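Local coordinates for SNF1-like protein kinase ssp2 (Schizosaccharomyces pombe, PDB 2QRD), which phosphorylates serine and threonine residues of protein substrates, probably as the catalytic subunit of the AMPK/SNF1 kinase that responds to cellular energy status, at residues L27-A39 with D125-A137. Residues are numbered along the deposited sequence; the frame is centred on the assembly and turned at random.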
# COMPACT_ATOMS: atom_id res chain seq x y z
N LEU A 27 20.15 -6.63 -27.78
CA LEU A 27 19.00 -6.38 -28.63
C LEU A 27 18.33 -7.71 -29.04
O LEU A 27 17.12 -7.86 -28.85
CB LEU A 27 19.38 -5.50 -29.83
CG LEU A 27 18.23 -4.99 -30.72
CD1 LEU A 27 17.18 -4.19 -29.92
CD2 LEU A 27 18.76 -4.19 -31.93
N LEU A 28 19.11 -8.66 -29.57
CA LEU A 28 18.66 -10.04 -29.81
C LEU A 28 17.90 -10.68 -28.63
O LEU A 28 16.84 -11.26 -28.83
CB LEU A 28 19.84 -10.96 -30.21
CG LEU A 28 19.60 -12.46 -30.48
CD1 LEU A 28 18.71 -12.69 -31.69
CD2 LEU A 28 20.92 -13.23 -30.67
N ALA A 29 18.47 -10.60 -27.42
CA ALA A 29 17.86 -11.18 -26.20
C ALA A 29 16.52 -10.53 -25.85
O ALA A 29 15.58 -11.21 -25.45
CB ALA A 29 18.83 -11.08 -25.02
N VAL A 30 16.45 -9.22 -26.02
CA VAL A 30 15.21 -8.46 -25.86
C VAL A 30 14.12 -8.93 -26.83
O VAL A 30 12.95 -9.11 -26.43
CB VAL A 30 15.44 -6.93 -26.00
CG1 VAL A 30 14.13 -6.19 -25.95
CG2 VAL A 30 16.38 -6.43 -24.93
N TYR A 31 14.48 -9.13 -28.10
CA TYR A 31 13.52 -9.58 -29.12
C TYR A 31 13.06 -11.00 -28.84
O TYR A 31 11.91 -11.34 -29.06
CB TYR A 31 14.13 -9.51 -30.52
CG TYR A 31 13.93 -8.19 -31.23
CD1 TYR A 31 15.01 -7.44 -31.64
CD2 TYR A 31 12.64 -7.70 -31.50
CE1 TYR A 31 14.83 -6.22 -32.33
CE2 TYR A 31 12.46 -6.47 -32.17
CZ TYR A 31 13.56 -5.75 -32.59
OH TYR A 31 13.40 -4.55 -33.25
N ARG A 32 13.98 -11.82 -28.37
CA ARG A 32 13.65 -13.19 -28.02
C ARG A 32 12.69 -13.25 -26.83
O ARG A 32 11.71 -13.99 -26.87
CB ARG A 32 14.92 -14.03 -27.82
CG ARG A 32 15.54 -14.48 -29.12
CD ARG A 32 16.82 -15.28 -28.93
NE ARG A 32 17.22 -15.98 -30.16
CZ ARG A 32 18.46 -16.36 -30.46
NH1 ARG A 32 19.45 -16.09 -29.61
NH2 ARG A 32 18.72 -16.99 -31.61
N ALA A 33 12.98 -12.47 -25.80
CA ALA A 33 12.09 -12.29 -24.64
C ALA A 33 10.68 -11.74 -25.00
O ALA A 33 9.68 -12.24 -24.48
CB ALA A 33 12.75 -11.38 -23.65
N LEU A 34 10.61 -10.72 -25.87
CA LEU A 34 9.34 -10.20 -26.38
C LEU A 34 8.53 -11.29 -27.08
O LEU A 34 7.32 -11.40 -26.89
CB LEU A 34 9.57 -9.02 -27.34
CG LEU A 34 10.08 -7.69 -26.74
CD1 LEU A 34 10.45 -6.72 -27.88
CD2 LEU A 34 9.06 -7.03 -25.82
N GLN A 35 9.21 -12.12 -27.87
CA GLN A 35 8.55 -13.15 -28.63
C GLN A 35 8.06 -14.29 -27.73
O GLN A 35 7.00 -14.88 -28.01
CB GLN A 35 9.47 -13.69 -29.72
CG GLN A 35 8.87 -14.84 -30.49
CD GLN A 35 9.88 -15.64 -31.24
OE1 GLN A 35 9.98 -15.53 -32.46
NE2 GLN A 35 10.62 -16.48 -30.53
N ARG A 36 8.81 -14.62 -26.67
CA ARG A 36 8.35 -15.63 -25.70
C ARG A 36 7.16 -15.13 -24.89
O ARG A 36 6.25 -15.90 -24.58
CB ARG A 36 9.46 -16.07 -24.76
CG ARG A 36 10.41 -17.07 -25.34
CD ARG A 36 10.98 -17.93 -24.24
NE ARG A 36 11.74 -17.15 -23.27
CZ ARG A 36 11.99 -17.53 -22.02
NH1 ARG A 36 11.53 -18.69 -21.54
NH2 ARG A 36 12.72 -16.74 -21.23
N ALA A 37 7.15 -13.84 -24.57
CA ALA A 37 6.03 -13.24 -23.84
C ALA A 37 4.77 -13.09 -24.71
O ALA A 37 3.69 -12.83 -24.20
CB ALA A 37 6.43 -11.92 -23.21
N GLY A 38 4.94 -13.29 -26.02
CA GLY A 38 3.86 -13.13 -26.99
C GLY A 38 3.64 -11.73 -27.56
O GLY A 38 2.68 -11.51 -28.28
N ALA A 39 4.52 -10.78 -27.24
CA ALA A 39 4.39 -9.41 -27.72
C ALA A 39 4.66 -9.36 -29.22
O ALA A 39 5.24 -10.28 -29.79
CB ALA A 39 5.35 -8.49 -26.96
N ASP A 125 2.26 -5.12 -14.91
CA ASP A 125 2.09 -6.60 -14.96
C ASP A 125 2.70 -7.16 -16.22
O ASP A 125 3.24 -8.22 -16.22
CB ASP A 125 0.62 -7.03 -14.84
CG ASP A 125 -0.12 -6.36 -13.67
OD1 ASP A 125 -0.97 -5.51 -13.92
OD2 ASP A 125 0.16 -6.66 -12.50
N LEU A 126 2.67 -6.39 -17.29
CA LEU A 126 3.39 -6.73 -18.53
C LEU A 126 4.94 -6.63 -18.45
O LEU A 126 5.65 -7.48 -19.01
CB LEU A 126 2.84 -5.90 -19.67
CG LEU A 126 1.62 -6.49 -20.44
CD1 LEU A 126 0.83 -7.54 -19.74
CD2 LEU A 126 0.73 -5.39 -20.99
N CYS A 127 5.44 -5.62 -17.75
CA CYS A 127 6.86 -5.46 -17.50
C CYS A 127 7.44 -6.61 -16.68
O CYS A 127 8.60 -6.98 -16.88
CB CYS A 127 7.11 -4.16 -16.75
SG CYS A 127 6.91 -2.64 -17.69
N ALA A 128 6.65 -7.14 -15.74
CA ALA A 128 7.06 -8.30 -14.95
C ALA A 128 7.19 -9.54 -15.82
O ALA A 128 8.11 -10.33 -15.64
CB ALA A 128 6.08 -8.53 -13.78
N MET A 129 6.25 -9.72 -16.75
CA MET A 129 6.31 -10.74 -17.80
C MET A 129 7.61 -10.64 -18.64
O MET A 129 8.34 -11.62 -18.80
CB MET A 129 5.04 -10.62 -18.68
CG MET A 129 4.54 -11.92 -19.32
SD MET A 129 2.85 -11.89 -20.09
CE MET A 129 1.91 -10.99 -18.81
N LEU A 130 7.88 -9.45 -19.18
CA LEU A 130 9.11 -9.20 -19.91
C LEU A 130 10.33 -9.58 -19.07
O LEU A 130 11.21 -10.32 -19.53
CB LEU A 130 9.20 -7.73 -20.33
CG LEU A 130 9.94 -7.45 -21.64
CD1 LEU A 130 10.60 -6.07 -21.60
CD2 LEU A 130 10.98 -8.53 -21.92
N VAL A 131 10.38 -9.07 -17.85
CA VAL A 131 11.51 -9.30 -16.96
C VAL A 131 11.73 -10.78 -16.72
O VAL A 131 12.87 -11.24 -16.77
CB VAL A 131 11.39 -8.48 -15.63
CG1 VAL A 131 12.36 -8.97 -14.61
CG2 VAL A 131 11.62 -6.99 -15.91
N CYS A 132 10.66 -11.55 -16.53
CA CYS A 132 10.80 -12.99 -16.34
C CYS A 132 11.34 -13.73 -17.56
O CYS A 132 12.05 -14.72 -17.43
CB CYS A 132 9.48 -13.61 -15.88
SG CYS A 132 9.12 -13.09 -14.18
N LYS A 133 11.00 -13.24 -18.75
CA LYS A 133 11.50 -13.80 -19.99
C LYS A 133 12.96 -13.43 -20.15
O LYS A 133 13.77 -14.27 -20.48
CB LYS A 133 10.68 -13.29 -21.18
CG LYS A 133 9.22 -13.73 -21.20
CD LYS A 133 9.11 -15.22 -20.89
CE LYS A 133 7.66 -15.67 -20.94
NZ LYS A 133 7.60 -17.06 -20.55
N LEU A 134 13.32 -12.17 -19.91
CA LEU A 134 14.73 -11.78 -19.93
C LEU A 134 15.58 -12.59 -18.95
O LEU A 134 16.73 -12.94 -19.25
CB LEU A 134 14.91 -10.29 -19.69
CG LEU A 134 14.28 -9.29 -20.68
CD1 LEU A 134 14.19 -7.84 -20.07
CD2 LEU A 134 15.00 -9.27 -22.07
N PHE A 135 15.02 -12.93 -17.81
CA PHE A 135 15.79 -13.61 -16.76
C PHE A 135 15.85 -15.14 -16.89
O PHE A 135 16.70 -15.80 -16.29
CB PHE A 135 15.27 -13.20 -15.39
CG PHE A 135 15.59 -11.80 -15.00
CD1 PHE A 135 15.37 -11.35 -13.70
CD2 PHE A 135 16.15 -10.91 -15.93
CE1 PHE A 135 15.67 -10.05 -13.33
CE2 PHE A 135 16.44 -9.58 -15.57
CZ PHE A 135 16.21 -9.16 -14.25
N SER A 136 14.95 -15.71 -17.68
CA SER A 136 14.91 -17.16 -17.84
C SER A 136 15.47 -17.61 -19.18
O SER A 136 15.61 -18.80 -19.41
CB SER A 136 13.48 -17.69 -17.69
OG SER A 136 12.65 -17.11 -18.69
N ALA A 137 15.76 -16.66 -20.07
CA ALA A 137 16.26 -16.95 -21.42
C ALA A 137 17.12 -18.20 -21.41
O ALA A 137 16.76 -19.26 -21.97
CB ALA A 137 17.06 -15.79 -21.96
OXT ALA A 137 18.19 -18.13 -20.79
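Arg36 and Lys133 each set CG beside the backbone N, opposite the carbonyl carbon (chi1 -80° and -65°), and each chain then bends, Arg36 at chi3 and Lys133 at chi2, bringing the two across one another. Lys133 CD thereby lies over one face of the Arg36 guanidinium, 3.9 Å from Arg36 CZ, while Lys133 CG rests 3.9 Å from Ala37 CB. Arg36 NH2 reaches the last turn of helix 123-136: it gives a fairly straight hydrogen bond to Ser136 OG (2.6 Å), slightly tilted from the guanidinium plane, and a weak one to Lys133 O (2.8 Å). Ser136 OG in turn donates to Cys132 O, so this one oxygen both accepts from Arg36 and donates to the backbone. Deeper in, the axes of segments 27-37 and 125-136 come within 8.5 Å, at 122° between their directions, with small Ala33 at the interface: its CB meets Leu134 CD2 at 3.5 Å and also touches Leu130 CD2. Leu134 and Val30 continue onto Leu92 of strand 89-101, so both helices pack on the antiparallel sheet of this KA1-like adenylate-sensor domain. Cutting Lys133 back to an alanine would remove the methylenes over the guanidinium and beside Ala37 CB, and is likely to leave Arg36 freer to turn away from Ser136. Lys133 NZ and Arg36 NH1, like charges 4.4 Å apart, would not attract, but the cationic guanidinium is likely to suit the partial negative charge of the helix's C-terminal end.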